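Protein LURP-one-related 15 (Arabidopsis thaliana, PDB 1ZXU) is of unknown function but might be related to the phospholipid scramblase and tubby-like superfamily of membrane-tethered transcription factors. Local coordinates at residues P30-P35 against V195-I200; I38-V43 against V189-N194; K66-V71 against V79-S84; V88-E93 against G108-R113; G150-R155 against A169-K174. All coordinates share one frame; numbering follows the deposited sequence.

Contact 1. Residues P30-P35 against V195-I200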
# COMPACT_ATOMS: atom_id res chain seq x y z
N PRO A 30 -3.32 -6.70 -12.52
CA PRO A 30 -4.07 -7.92 -12.18
C PRO A 30 -3.23 -9.09 -11.66
O PRO A 30 -3.77 -9.96 -10.99
CB PRO A 30 -4.79 -8.29 -13.51
CG PRO A 30 -4.02 -7.59 -14.57
CD PRO A 30 -3.53 -6.29 -13.93
N LYS A 31 -1.93 -9.13 -11.91
CA LYS A 31 -1.10 -10.20 -11.38
C LYS A 31 -0.96 -10.18 -9.84
O LYS A 31 -0.52 -11.16 -9.23
CB LYS A 31 0.28 -10.23 -12.05
CG LYS A 31 1.27 -9.20 -11.53
CD LYS A 31 2.63 -9.37 -12.09
CE LYS A 31 3.03 -8.15 -12.90
NZ LYS A 31 4.32 -8.35 -13.64
N TYR A 32 -1.37 -9.06 -9.23
CA TYR A 32 -1.32 -8.95 -7.78
C TYR A 32 -2.67 -9.27 -7.15
O TYR A 32 -2.94 -8.91 -6.03
CB TYR A 32 -0.85 -7.54 -7.40
CG TYR A 32 0.56 -7.29 -7.82
CD1 TYR A 32 1.61 -7.99 -7.26
CD2 TYR A 32 0.83 -6.38 -8.80
CE1 TYR A 32 2.90 -7.77 -7.69
CE2 TYR A 32 2.11 -6.15 -9.24
CZ TYR A 32 3.12 -6.83 -8.68
OH TYR A 32 4.38 -6.56 -9.16
N CYS A 33 -3.53 -9.99 -7.87
CA CYS A 33 -4.86 -10.33 -7.35
C CYS A 33 -4.97 -11.84 -7.22
O CYS A 33 -5.18 -12.51 -8.22
CB CYS A 33 -5.95 -9.78 -8.28
SG CYS A 33 -5.99 -7.99 -8.46
N ALA A 34 -4.75 -12.36 -6.02
CA ALA A 34 -4.79 -13.82 -5.73
C ALA A 34 -6.20 -14.30 -5.36
O ALA A 34 -7.00 -13.54 -4.83
CB ALA A 34 -3.82 -14.15 -4.61
N PRO A 35 -6.53 -15.58 -5.65
CA PRO A 35 -7.84 -16.17 -5.38
C PRO A 35 -8.10 -16.58 -3.93
O PRO A 35 -9.20 -17.04 -3.61
CB PRO A 35 -7.84 -17.43 -6.26
CG PRO A 35 -6.44 -17.79 -6.39
CD PRO A 35 -5.62 -16.53 -6.33
N VAL A 195 -8.30 -8.89 -4.38
CA VAL A 195 -7.91 -7.52 -4.13
C VAL A 195 -6.40 -7.41 -4.46
O VAL A 195 -5.61 -8.30 -4.14
CB VAL A 195 -8.12 -7.23 -2.64
CG1 VAL A 195 -7.52 -5.86 -2.21
CG2 VAL A 195 -9.63 -7.26 -2.31
N ASP A 196 -6.02 -6.28 -5.03
CA ASP A 196 -4.64 -6.07 -5.49
C ASP A 196 -3.73 -5.90 -4.28
O ASP A 196 -3.83 -4.91 -3.55
CB ASP A 196 -4.67 -4.83 -6.36
CG ASP A 196 -3.35 -4.54 -7.05
OD1 ASP A 196 -2.31 -4.70 -6.40
OD2 ASP A 196 -3.38 -4.12 -8.22
N TYR A 197 -2.86 -6.89 -4.05
CA TYR A 197 -2.06 -6.80 -2.80
C TYR A 197 -0.89 -5.80 -2.92
O TYR A 197 -0.30 -5.39 -1.90
CB TYR A 197 -1.66 -8.21 -2.26
CG TYR A 197 -0.57 -8.96 -3.05
CD1 TYR A 197 0.79 -8.60 -2.93
CD2 TYR A 197 -0.94 -10.06 -3.85
CE1 TYR A 197 1.79 -9.33 -3.60
CE2 TYR A 197 0.06 -10.79 -4.52
CZ TYR A 197 1.40 -10.38 -4.40
OH TYR A 197 2.42 -11.08 -5.07
N ALA A 198 -0.54 -5.42 -4.15
CA ALA A 198 0.49 -4.36 -4.29
C ALA A 198 -0.15 -3.04 -3.91
O ALA A 198 0.43 -2.20 -3.22
CB ALA A 198 1.08 -4.28 -5.70
N PHE A 199 -1.39 -2.87 -4.32
CA PHE A 199 -2.13 -1.67 -3.90
C PHE A 199 -2.21 -1.61 -2.35
O PHE A 199 -1.85 -0.61 -1.73
CB PHE A 199 -3.52 -1.76 -4.53
CG PHE A 199 -4.48 -0.72 -3.99
CD1 PHE A 199 -4.16 0.65 -4.00
CD2 PHE A 199 -5.69 -1.14 -3.40
CE1 PHE A 199 -5.03 1.62 -3.50
CE2 PHE A 199 -6.58 -0.19 -2.94
CZ PHE A 199 -6.26 1.20 -2.93
N ILE A 200 -2.65 -2.69 -1.71
CA ILE A 200 -2.71 -2.67 -0.26
C ILE A 200 -1.33 -2.44 0.43
O ILE A 200 -1.21 -1.66 1.38
CB ILE A 200 -3.38 -3.94 0.28
CG1 ILE A 200 -4.77 -4.12 -0.37
CG2 ILE A 200 -3.36 -3.85 1.83
CD1 ILE A 200 -5.76 -2.96 -0.08
O HOH W 1 -4.54 -10.71 -3.65
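Val-195 meets the 30-35 loop through its carbonyl, whose O lies 3.3 Å from Tyr-32 O. These two acceptors cannot bond, but a water donates to Val-195 O (2.7 Å) and accepts from Ala-34 N, bridging the segments. Asp-196 follows, with Cys-33 SG 3.8 Å from its CA. It is the N-cap of helix 197-211: CG stands anti to the backbone N (chi1 -174°), which brings OD1 back to accept from Phe-199 N at 2.9 Å, above the carboxylate plane, and weakly from Ala-198 N. The same OD1 rests 3.3 Å from Tyr-32 CB. Tyr-197 N donates an almost straight bond to Tyr-32 O (2.8 Å, 166°), and its ring offers a face to the Tyr-32 edge, CD1 of Tyr-32 being 3.7 Å from CZ of Tyr-197. The planes stand at 83° in a T-shaped stack. Ala-198 CB makes a CH-pi contact over one face of the Tyr-32 ring, 3.9 Å from its centroid, while Lys-31 CG covers the opposite face. Asp-196 OD2 accepts from the backbone N of Val-27, Val-28 and Asp-29. One buried carboxylate thus serves both the helix start and the N-terminal loop, and so many N-H donors would probably keep it ionised.

Contact 2. Residues I38-V43 against V189-N194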
# COMPACT_ATOMS: atom_id res chain seq x y z
N ILE A 38 -4.46 -13.41 1.58
CA ILE A 38 -3.03 -13.36 1.84
C ILE A 38 -2.84 -12.45 3.05
O ILE A 38 -3.46 -11.38 3.08
CB ILE A 38 -2.32 -12.69 0.66
CG1 ILE A 38 -2.29 -13.65 -0.53
CG2 ILE A 38 -0.89 -12.22 1.04
CD1 ILE A 38 -1.69 -13.00 -1.78
N ASP A 39 -2.01 -12.85 4.02
CA ASP A 39 -1.69 -12.00 5.18
C ASP A 39 -0.31 -11.46 4.94
O ASP A 39 0.58 -12.22 4.58
CB ASP A 39 -1.67 -12.78 6.47
CG ASP A 39 -3.06 -12.96 7.07
OD1 ASP A 39 -4.06 -12.69 6.39
OD2 ASP A 39 -3.17 -13.37 8.23
N MSE A 40 -0.16 -10.15 5.05
CA MSE A 40 1.17 -9.53 4.86
C MSE A 40 1.65 -8.94 6.14
O MSE A 40 0.85 -8.57 7.02
CB MSE A 40 1.12 -8.44 3.79
CG MSE A 40 0.48 -8.87 2.49
SE MSE A 40 0.59 -7.51 1.10
CE MSE A 40 0.09 -6.06 2.22
N ALA A 41 2.98 -8.82 6.30
CA ALA A 41 3.50 -8.25 7.53
C ALA A 41 4.80 -7.51 7.21
O ALA A 41 5.39 -7.76 6.15
CB ALA A 41 3.80 -9.39 8.52
N ILE A 42 5.22 -6.61 8.11
CA ILE A 42 6.46 -5.82 7.96
C ILE A 42 7.58 -6.48 8.78
O ILE A 42 7.40 -6.89 9.95
CB ILE A 42 6.26 -4.36 8.47
CG1 ILE A 42 5.38 -3.57 7.49
CG2 ILE A 42 7.61 -3.62 8.68
CD1 ILE A 42 5.01 -2.15 7.95
N VAL A 43 8.72 -6.62 8.12
CA VAL A 43 9.96 -7.05 8.79
C VAL A 43 11.00 -5.94 8.61
O VAL A 43 11.25 -5.46 7.48
CB VAL A 43 10.52 -8.35 8.18
CG1 VAL A 43 11.84 -8.73 8.88
CG2 VAL A 43 9.51 -9.52 8.26
N VAL A 189 -1.69 -7.84 7.86
CA VAL A 189 -2.81 -7.27 7.14
C VAL A 189 -3.35 -8.38 6.22
O VAL A 189 -2.64 -8.89 5.39
CB VAL A 189 -2.41 -6.07 6.27
CG1 VAL A 189 -3.60 -5.55 5.45
CG2 VAL A 189 -1.93 -4.91 7.13
N THR A 190 -4.62 -8.74 6.39
CA THR A 190 -5.30 -9.69 5.46
C THR A 190 -5.76 -8.95 4.24
O THR A 190 -6.50 -7.95 4.35
CB THR A 190 -6.49 -10.38 6.12
OG1 THR A 190 -6.04 -11.06 7.30
CG2 THR A 190 -7.15 -11.36 5.11
N VAL A 191 -5.31 -9.40 3.07
CA VAL A 191 -5.85 -8.88 1.80
C VAL A 191 -6.85 -9.92 1.29
O VAL A 191 -6.51 -11.13 1.14
CB VAL A 191 -4.71 -8.79 0.78
CG1 VAL A 191 -5.23 -8.38 -0.59
CG2 VAL A 191 -3.62 -7.84 1.34
N TYR A 192 -8.05 -9.48 1.02
CA TYR A 192 -9.08 -10.48 0.69
C TYR A 192 -8.95 -10.94 -0.76
O TYR A 192 -8.25 -10.33 -1.57
CB TYR A 192 -10.47 -9.90 1.03
CG TYR A 192 -10.61 -9.89 2.56
CD1 TYR A 192 -10.83 -11.11 3.26
CD2 TYR A 192 -10.44 -8.72 3.29
CE1 TYR A 192 -10.93 -11.12 4.63
CE2 TYR A 192 -10.56 -8.74 4.72
CZ TYR A 192 -10.80 -9.95 5.36
OH TYR A 192 -10.89 -9.96 6.72
N PRO A 193 -9.65 -12.04 -1.12
CA PRO A 193 -9.46 -12.57 -2.46
C PRO A 193 -9.75 -11.58 -3.56
O PRO A 193 -10.71 -10.78 -3.51
CB PRO A 193 -10.48 -13.75 -2.49
CG PRO A 193 -10.57 -14.18 -1.07
CD PRO A 193 -10.61 -12.85 -0.34
N ASN A 194 -8.89 -11.59 -4.59
CA ASN A 194 -9.02 -10.74 -5.77
C ASN A 194 -8.80 -9.24 -5.57
O ASN A 194 -9.11 -8.42 -6.41
CB ASN A 194 -10.38 -10.98 -6.50
CG ASN A 194 -10.54 -12.42 -6.92
OD1 ASN A 194 -11.53 -13.07 -6.58
ND2 ASN A 194 -9.55 -12.94 -7.63
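Antiparallel pairing of Ile-38 to Met-40 with Val-189 to Val-191 joins the first strand of the sheet to the last. Four backbone bonds carry it. Ile-38 N donates to Val-191 O at 3.1 Å and Val-191 N returns to Ile-38 O at 2.7 Å; Met-40 N to Val-189 O and Val-189 N to Met-40 O are both 2.8 Å. Between these hydrogen-bonded pairs lies the non-hydrogen-bonded pair Asp-39 and Thr-190, where the CA atoms approach to 4.3 Å. This seam closes the twelve-stranded antiparallel barrel, consistent with the tubby-like fold, in which a barrel surrounds a central helix. Ile-38, Met-40, Val-189 and Val-191 share the face turned to that helix: Tyr-197 touches Ile-38 and Val-191, and Ile-200 touches Met-40 and Val-189. Met-40, a selenomethionine, bends at its third torsion (chi3 -45°), and its CE comes within 4.2 Å of Val-191 CG2. On the face bearing Asp-39 and Thr-190 the two side chains run alongside each other, pointing the same way. A hydroxyl-to-carboxylate bond from Thr-190 OG1 to Asp-39 OD1 is indicated but doubtful, because the position of OG1 is less certain.

Contact 3. Residues K66-V71 against V79-S84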
# COMPACT_ATOMS: atom_id res chain seq x y z
N LYS A 66 10.28 -5.31 -1.26
CA LYS A 66 11.22 -4.52 -0.51
C LYS A 66 10.81 -3.09 -0.63
O LYS A 66 10.39 -2.62 -1.72
CB LYS A 66 12.66 -4.68 -1.03
CG LYS A 66 13.20 -6.06 -0.68
CD LYS A 66 14.75 -6.12 -0.73
CE LYS A 66 15.20 -7.59 -0.89
NZ LYS A 66 16.22 -8.02 0.13
N VAL A 67 10.82 -2.42 0.51
CA VAL A 67 10.45 -1.03 0.52
C VAL A 67 11.66 -0.19 0.83
O VAL A 67 12.33 -0.43 1.85
CB VAL A 67 9.40 -0.77 1.62
CG1 VAL A 67 9.03 0.72 1.66
CG2 VAL A 67 8.18 -1.58 1.28
N LYS A 68 11.95 0.75 -0.07
CA LYS A 68 13.12 1.62 0.20
C LYS A 68 13.00 3.02 -0.29
O LYS A 68 12.24 3.30 -1.20
CB LYS A 68 14.40 1.01 -0.36
CG LYS A 68 14.50 1.06 -1.83
CD LYS A 68 15.95 0.69 -2.27
CE LYS A 68 16.16 0.70 -3.77
NZ LYS A 68 15.35 1.68 -4.56
N GLU A 69 13.78 3.92 0.33
CA GLU A 69 13.94 5.28 -0.23
C GLU A 69 15.04 5.11 -1.31
O GLU A 69 16.13 4.65 -1.00
CB GLU A 69 14.42 6.24 0.88
CG GLU A 69 13.29 6.69 1.82
CD GLU A 69 13.77 7.54 3.03
OE1 GLU A 69 14.99 7.76 3.15
OE2 GLU A 69 12.92 7.93 3.85
N PRO A 70 14.71 5.39 -2.58
CA PRO A 70 15.64 5.07 -3.70
C PRO A 70 16.88 5.96 -3.70
O PRO A 70 17.92 5.54 -4.27
CB PRO A 70 14.83 5.35 -4.94
CG PRO A 70 13.73 6.37 -4.51
CD PRO A 70 13.43 5.94 -3.04
N VAL A 71 16.76 7.15 -3.11
CA VAL A 71 17.90 8.10 -3.14
C VAL A 71 18.27 8.57 -1.75
O VAL A 71 17.43 8.98 -0.95
CB VAL A 71 17.61 9.33 -4.07
CG1 VAL A 71 18.78 10.32 -4.04
CG2 VAL A 71 17.25 8.93 -5.49
N VAL A 79 10.09 3.48 -3.04
CA VAL A 79 9.72 2.51 -4.06
C VAL A 79 9.45 1.13 -3.44
O VAL A 79 10.07 0.75 -2.45
CB VAL A 79 10.85 2.41 -5.17
CG1 VAL A 79 12.12 1.86 -4.59
CG2 VAL A 79 10.40 1.52 -6.36
N LEU A 80 8.48 0.41 -3.99
CA LEU A 80 8.20 -1.01 -3.66
C LEU A 80 8.79 -1.82 -4.78
O LEU A 80 8.40 -1.62 -5.95
CB LEU A 80 6.68 -1.25 -3.60
CG LEU A 80 6.17 -1.03 -2.20
CD1 LEU A 80 6.22 0.50 -1.95
CD2 LEU A 80 4.76 -1.55 -2.16
N LEU A 81 9.74 -2.69 -4.45
CA LEU A 81 10.40 -3.57 -5.44
C LEU A 81 9.89 -4.95 -5.26
O LEU A 81 9.63 -5.38 -4.14
CB LEU A 81 11.92 -3.61 -5.22
CG LEU A 81 12.58 -2.23 -5.10
CD1 LEU A 81 14.08 -2.40 -4.75
CD2 LEU A 81 12.50 -1.53 -6.37
N ASP A 82 9.74 -5.69 -6.34
CA ASP A 82 9.46 -7.14 -6.14
C ASP A 82 10.74 -7.97 -5.79
O ASP A 82 11.81 -7.41 -5.56
CB ASP A 82 8.67 -7.70 -7.31
CG ASP A 82 9.50 -7.84 -8.58
OD1 ASP A 82 10.75 -7.84 -8.53
OD2 ASP A 82 8.87 -7.89 -9.67
N GLY A 83 10.60 -9.29 -5.64
CA GLY A 83 11.74 -10.16 -5.29
C GLY A 83 12.90 -10.19 -6.29
O GLY A 83 14.04 -10.52 -5.92
N SER A 84 12.62 -9.77 -7.53
CA SER A 84 13.63 -9.70 -8.57
C SER A 84 14.33 -8.32 -8.57
O SER A 84 15.30 -8.10 -9.28
CB SER A 84 12.98 -9.97 -9.92
OG SER A 84 12.23 -8.83 -10.31
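Lys-68 and Val-79 each set a gamma carbon between the backbone N and the carbonyl carbon, CG of Lys-68 at chi1 72° and CG1 of Val-79 at chi1 65°, and the paired side chains lie side by side, with Lys-68 CG 3.7 Å from Val-79 CG1. The lysine then stays extended to chi4 (32°), an unstaggered turn that leaves NZ 3.2 Å from Val-79 CG1, a doubtful placing. Its aliphatic stem also crosses to Leu-81, with Lys-68 CE 3.9 Å from Leu-81 CD1. Just past the strand, Pro-70 CB adds a looser touch on Val-79 CG1 at 4.4 Å. These residues belong to the beta hairpin of strands 63-68 and 77-81, whose hydrogen-bonded pairs are Lys-66 with Leu-81 and Lys-68 with Val-79; Leu-81 N to Lys-66 O and Val-79 N to Lys-68 O each measure 2.8 Å. Val-67 and Leu-80 form the non-hydrogen-bonded pair between them and share the other face, where Val-67 CG2 lies 4.1 Å from Leu-80 CG and both side chains pack on Val-205 of helix 197-211. Past the pairs, Asp-82 OD1 accepts from Ser-84 N at 2.9 Å, an Asx turn, and from Thr-86 N.

Contact 4. Residues V88-E93 against G108-R113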
# COMPACT_ATOMS: atom_id res chain seq x y z
N VAL A 88 7.76 -1.88 -8.56
CA VAL A 88 6.38 -2.18 -8.80
C VAL A 88 5.58 -0.85 -8.82
O VAL A 88 4.78 -0.58 -9.74
CB VAL A 88 5.84 -3.09 -7.69
CG1 VAL A 88 4.31 -3.30 -7.80
CG2 VAL A 88 6.67 -4.45 -7.71
N VAL A 89 5.75 -0.09 -7.73
CA VAL A 89 5.23 1.29 -7.71
C VAL A 89 6.23 2.23 -7.03
O VAL A 89 7.09 1.80 -6.25
CB VAL A 89 3.86 1.45 -6.98
CG1 VAL A 89 2.71 0.68 -7.74
CG2 VAL A 89 3.96 1.01 -5.53
N THR A 90 6.07 3.51 -7.34
CA THR A 90 6.83 4.60 -6.65
C THR A 90 5.82 5.51 -5.96
O THR A 90 4.82 5.86 -6.57
CB THR A 90 7.65 5.41 -7.69
OG1 THR A 90 8.64 4.54 -8.25
CG2 THR A 90 8.39 6.54 -6.97
N LEU A 91 6.07 5.79 -4.69
CA LEU A 91 5.19 6.74 -3.92
C LEU A 91 5.97 8.04 -3.78
O LEU A 91 7.18 8.00 -3.43
CB LEU A 91 5.00 6.17 -2.52
CG LEU A 91 4.11 4.95 -2.47
CD1 LEU A 91 4.82 3.69 -2.84
CD2 LEU A 91 3.62 4.82 -1.04
N ARG A 92 5.31 9.16 -4.03
CA ARG A 92 5.97 10.46 -3.88
C ARG A 92 5.09 11.31 -2.99
O ARG A 92 3.89 11.42 -3.22
CB ARG A 92 6.22 11.15 -5.23
CG ARG A 92 7.16 12.35 -5.12
CD ARG A 92 7.38 13.03 -6.48
NE ARG A 92 6.12 13.53 -7.04
CZ ARG A 92 5.98 14.02 -8.27
NH1 ARG A 92 7.03 14.09 -9.09
NH2 ARG A 92 4.80 14.44 -8.68
N GLU A 93 5.69 11.90 -1.97
CA GLU A 93 4.95 12.90 -1.18
C GLU A 93 5.21 14.20 -1.89
O GLU A 93 6.38 14.62 -1.97
CB GLU A 93 5.51 13.00 0.22
CG GLU A 93 5.62 11.71 0.98
CD GLU A 93 5.92 11.95 2.42
OE1 GLU A 93 7.11 12.15 2.77
OE2 GLU A 93 4.96 11.96 3.23
N GLY A 108 9.03 2.45 -11.72
CA GLY A 108 9.98 3.38 -11.18
C GLY A 108 9.78 4.80 -11.67
O GLY A 108 10.72 5.58 -11.71
N SER A 109 8.57 5.18 -11.99
CA SER A 109 8.30 6.46 -12.60
C SER A 109 7.77 7.48 -11.60
O SER A 109 7.18 7.09 -10.59
CB SER A 109 7.25 6.24 -13.67
OG SER A 109 6.97 7.41 -14.40
N THR A 110 7.95 8.78 -11.88
CA THR A 110 7.13 9.82 -11.24
C THR A 110 6.47 10.72 -12.32
O THR A 110 6.04 11.88 -12.04
CB THR A 110 7.95 10.64 -10.21
OG1 THR A 110 9.14 11.18 -10.84
CG2 THR A 110 8.33 9.74 -9.00
N ASP A 111 6.36 10.19 -13.55
CA ASP A 111 5.72 10.92 -14.64
C ASP A 111 4.21 10.89 -14.45
O ASP A 111 3.62 9.86 -14.11
CB ASP A 111 6.07 10.34 -16.01
CG ASP A 111 7.57 10.43 -16.35
OD1 ASP A 111 8.34 11.19 -15.69
OD2 ASP A 111 7.99 9.70 -17.30
N GLN A 112 3.57 12.02 -14.72
CA GLN A 112 2.15 12.15 -14.50
C GLN A 112 1.37 11.12 -15.31
O GLN A 112 0.34 10.66 -14.87
CB GLN A 112 1.63 13.60 -14.80
CG GLN A 112 1.85 14.57 -13.65
CD GLN A 112 1.06 14.20 -12.39
OE1 GLN A 112 -0.18 14.14 -12.42
NE2 GLN A 112 1.76 13.94 -11.29
N ARG A 113 1.88 10.76 -16.50
CA ARG A 113 1.18 9.78 -17.32
C ARG A 113 1.16 8.41 -16.61
O ARG A 113 0.34 7.54 -16.97
CB ARG A 113 1.80 9.66 -18.73
CG ARG A 113 3.14 8.96 -18.81
CD ARG A 113 3.59 8.89 -20.23
NE ARG A 113 4.89 8.23 -20.35
CZ ARG A 113 5.53 8.11 -21.52
NH1 ARG A 113 4.99 8.61 -22.62
NH2 ARG A 113 6.70 7.51 -21.57
O HOH W 2 11.24 5.40 -8.39
O HOH W 3 4.48 14.00 -11.60
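The connection between strands 101-106 and 115-120 folds against strand 87-92 at Thr-90 and Arg-92. Thr-90 OG1 touches Gly-108 CA at 3.4 Å. A water donates to this OG1 (2.7 Å) and weakly to Gly-108 O, while the hydroxyl is hydrogen-bonded to Gly-107 O. With CG2 pointing opposite to the backbone N, the Thr-90 side chain crosses that of Thr-110 obliquely and their methyls meet, CG2 to CG2 3.8 Å; Thr-90 CB lies 3.4 Å from Ser-109 O. A valine in place of Thr-90 would probably leave Gly-107 O without its hydroxyl partner and the water without its stronger acceptor. The strand carries a classic beta bulge, Val-88 and Val-89 both facing Leu-80; in the connection, Ser-109 OG accepts from Asp-111 N, an ST turn, and is also hydrogen-bonded to Asp-114 OD2. Further along, Arg-92 bends at chi3 (60°) and lies across Thr-110, NH1 3.7 Å from Thr-110 CB. No direct hydrogen bond links the segments; instead a second water accepts from Arg-92 NH2 (3.0 Å) and Gln-112 NE2 and donates to Thr-110 O (2.7 Å). The guanidinium and Gln-112 amide planes are nearly parallel, 16° apart, and NE2 also bonds Gln-103 OE1.

Contact 5. Residues G150-R155 against A169-K174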
# COMPACT_ATOMS: atom_id res chain seq x y z
N GLY A 150 -9.98 3.31 10.95
CA GLY A 150 -9.36 2.52 12.04
C GLY A 150 -8.04 3.15 12.41
O GLY A 150 -7.69 4.21 11.89
N SER A 151 -7.28 2.49 13.27
CA SER A 151 -6.06 3.10 13.85
C SER A 151 -4.79 2.28 13.65
O SER A 151 -4.78 1.12 13.98
CB SER A 151 -6.29 3.37 15.34
OG SER A 151 -5.06 3.62 16.01
N TRP A 152 -3.74 2.92 13.10
CA TRP A 152 -2.44 2.28 12.94
C TRP A 152 -1.92 1.83 14.28
O TRP A 152 -1.49 0.69 14.43
CB TRP A 152 -1.42 3.23 12.28
CG TRP A 152 -0.03 2.74 12.17
CD1 TRP A 152 1.03 3.06 12.96
CD2 TRP A 152 0.48 1.85 11.15
NE1 TRP A 152 2.17 2.40 12.51
CE2 TRP A 152 1.85 1.67 11.41
CE3 TRP A 152 -0.10 1.19 10.07
CZ2 TRP A 152 2.65 0.84 10.62
CZ3 TRP A 152 0.69 0.38 9.28
CH2 TRP A 152 2.05 0.23 9.55
N LEU A 153 -1.98 2.71 15.27
CA LEU A 153 -1.41 2.36 16.58
C LEU A 153 -2.19 1.25 17.31
O LEU A 153 -1.59 0.46 18.04
CB LEU A 153 -1.20 3.61 17.44
CG LEU A 153 -0.12 4.61 16.96
CD1 LEU A 153 -0.19 5.94 17.73
CD2 LEU A 153 1.27 4.03 16.98
N GLU A 154 -3.49 1.13 17.06
CA GLU A 154 -4.28 0.02 17.60
C GLU A 154 -4.24 -1.27 16.74
O GLU A 154 -4.72 -2.35 17.15
CB GLU A 154 -5.75 0.46 17.82
CG GLU A 154 -5.88 1.37 19.04
CD GLU A 154 -7.29 1.93 19.25
OE1 GLU A 154 -8.27 1.15 19.20
OE2 GLU A 154 -7.40 3.18 19.45
N ARG A 155 -3.60 -1.17 15.57
CA ARG A 155 -3.54 -2.30 14.63
C ARG A 155 -4.94 -2.67 14.12
O ARG A 155 -5.22 -3.87 13.89
CB ARG A 155 -2.77 -3.55 15.14
CG ARG A 155 -1.35 -3.31 15.69
CD ARG A 155 -0.60 -2.26 14.84
NE ARG A 155 0.84 -2.20 15.14
CZ ARG A 155 1.68 -1.34 14.61
NH1 ARG A 155 1.24 -0.39 13.80
NH2 ARG A 155 2.98 -1.43 14.90
N ALA A 169 -9.31 -5.07 2.78
CA ALA A 169 -8.18 -5.50 3.62
C ALA A 169 -8.41 -5.13 5.06
O ALA A 169 -9.07 -4.12 5.35
CB ALA A 169 -6.86 -4.87 3.15
N GLN A 170 -7.84 -5.92 5.93
CA GLN A 170 -8.04 -5.70 7.37
C GLN A 170 -6.76 -6.00 8.18
O GLN A 170 -6.21 -7.08 8.05
CB GLN A 170 -9.15 -6.69 7.79
CG GLN A 170 -9.31 -6.92 9.27
CD GLN A 170 -10.27 -5.95 9.85
OE1 GLN A 170 -11.45 -5.99 9.50
NE2 GLN A 170 -9.78 -5.02 10.70
N MSE A 171 -6.36 -5.05 9.01
CA MSE A 171 -5.26 -5.24 9.93
C MSE A 171 -5.68 -6.00 11.20
O MSE A 171 -6.84 -5.86 11.65
CB MSE A 171 -4.71 -3.85 10.29
CG MSE A 171 -3.35 -3.90 10.95
SE MSE A 171 -2.76 -2.07 11.08
CE MSE A 171 -2.15 -1.86 9.23
N HIS A 172 -4.76 -6.82 11.72
CA HIS A 172 -4.98 -7.58 12.99
C HIS A 172 -3.73 -7.45 13.83
O HIS A 172 -2.64 -7.52 13.29
CB HIS A 172 -5.09 -9.10 12.75
CG HIS A 172 -5.93 -9.48 11.59
ND1 HIS A 172 -5.40 -9.78 10.36
CD2 HIS A 172 -7.28 -9.64 11.49
CE1 HIS A 172 -6.39 -10.09 9.53
NE2 HIS A 172 -7.54 -10.01 10.19
N ARG A 173 -3.90 -7.27 15.14
CA ARG A 173 -2.75 -7.18 16.04
C ARG A 173 -2.26 -8.57 16.31
O ARG A 173 -3.08 -9.48 16.48
CB ARG A 173 -3.15 -6.53 17.39
CG ARG A 173 -1.93 -6.33 18.28
CD ARG A 173 -2.12 -5.22 19.31
NE ARG A 173 -3.08 -5.60 20.33
CZ ARG A 173 -2.77 -6.23 21.47
NH1 ARG A 173 -1.51 -6.58 21.74
NH2 ARG A 173 -3.74 -6.54 22.33
N LYS A 174 -0.93 -8.74 16.34
CA LYS A 174 -0.25 -9.97 16.77
C LYS A 174 0.39 -9.77 18.16
O LYS A 174 0.71 -8.64 18.57
CB LYS A 174 0.84 -10.39 15.77
CG LYS A 174 0.35 -10.77 14.35
CD LYS A 174 -0.07 -12.24 14.24
CE LYS A 174 -1.58 -12.42 14.41
NZ LYS A 174 -2.29 -12.12 13.13
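Trp-152 O is gripped twice by Arg-155, by the backbone N and by NH1, both at 3.0 Å, from opposite faces of the carbonyl plane. The arginine folds back through a bend at chi2 (-39°), which places NH1 above the Trp-152 ring, 3.1 Å from its plane and offset toward the rim. NE of Arg-155 binds Asn-186 OD1. Selenomethionine Met-171 packs against this turn: its SE sits 3.6 Å from Arg-155 CA, and its CE reaches Trp-152 CZ3 at 3.6 Å. SE stands obliquely off the six-membered ring, 5.1 Å from its centroid, a Met-aromatic contact. The stem of Arg-155 meets Arg-173, CB of Arg-155 lying 3.7 Å from Arg-173 CA. Arg-155 O and Met-171 O, both acceptors, come to 3.4 Å without bonding. Were Arg-155 an alanine, Trp-152 O would lose its second donor, Asn-186 OD1 its guanidinium partner, and the indole would probably be less firmly fixed. The Trp-152 ring also reaches Leu-207 and Asn-211 of helix 197-211. Trp-152 to Arg-155 form a type I beta turn, introduced by an ST motif at Ser-151, within the connection between strands 146-149 and 158-161 of a barrel consistent with a tubby-like fold.

In the fold
Contact 2 is the most buried of the five and rests on regular strand pairing; contact 3 repeats that chemistry in a local hairpin, with one apolar face toward the helix and lysines packed on Val-79 and Leu-81 on the other. Contact 1 is partly buried and adjoins contact 2, binding the N-terminal loop to the start of helix 197-211 by capping and aromatic packing. Contact 4 lies at the surface and relies on waters, whereas contact 5 packs a turn on a strand without a hydrogen bond between its segments. Contacts 3 and 4 are joined through neighbouring strands 77-81 and 87-92, contacts 2 and 5 through 187-191 and 167-173. Contacts 4 and 5 lie on opposite sides of the chain's centre.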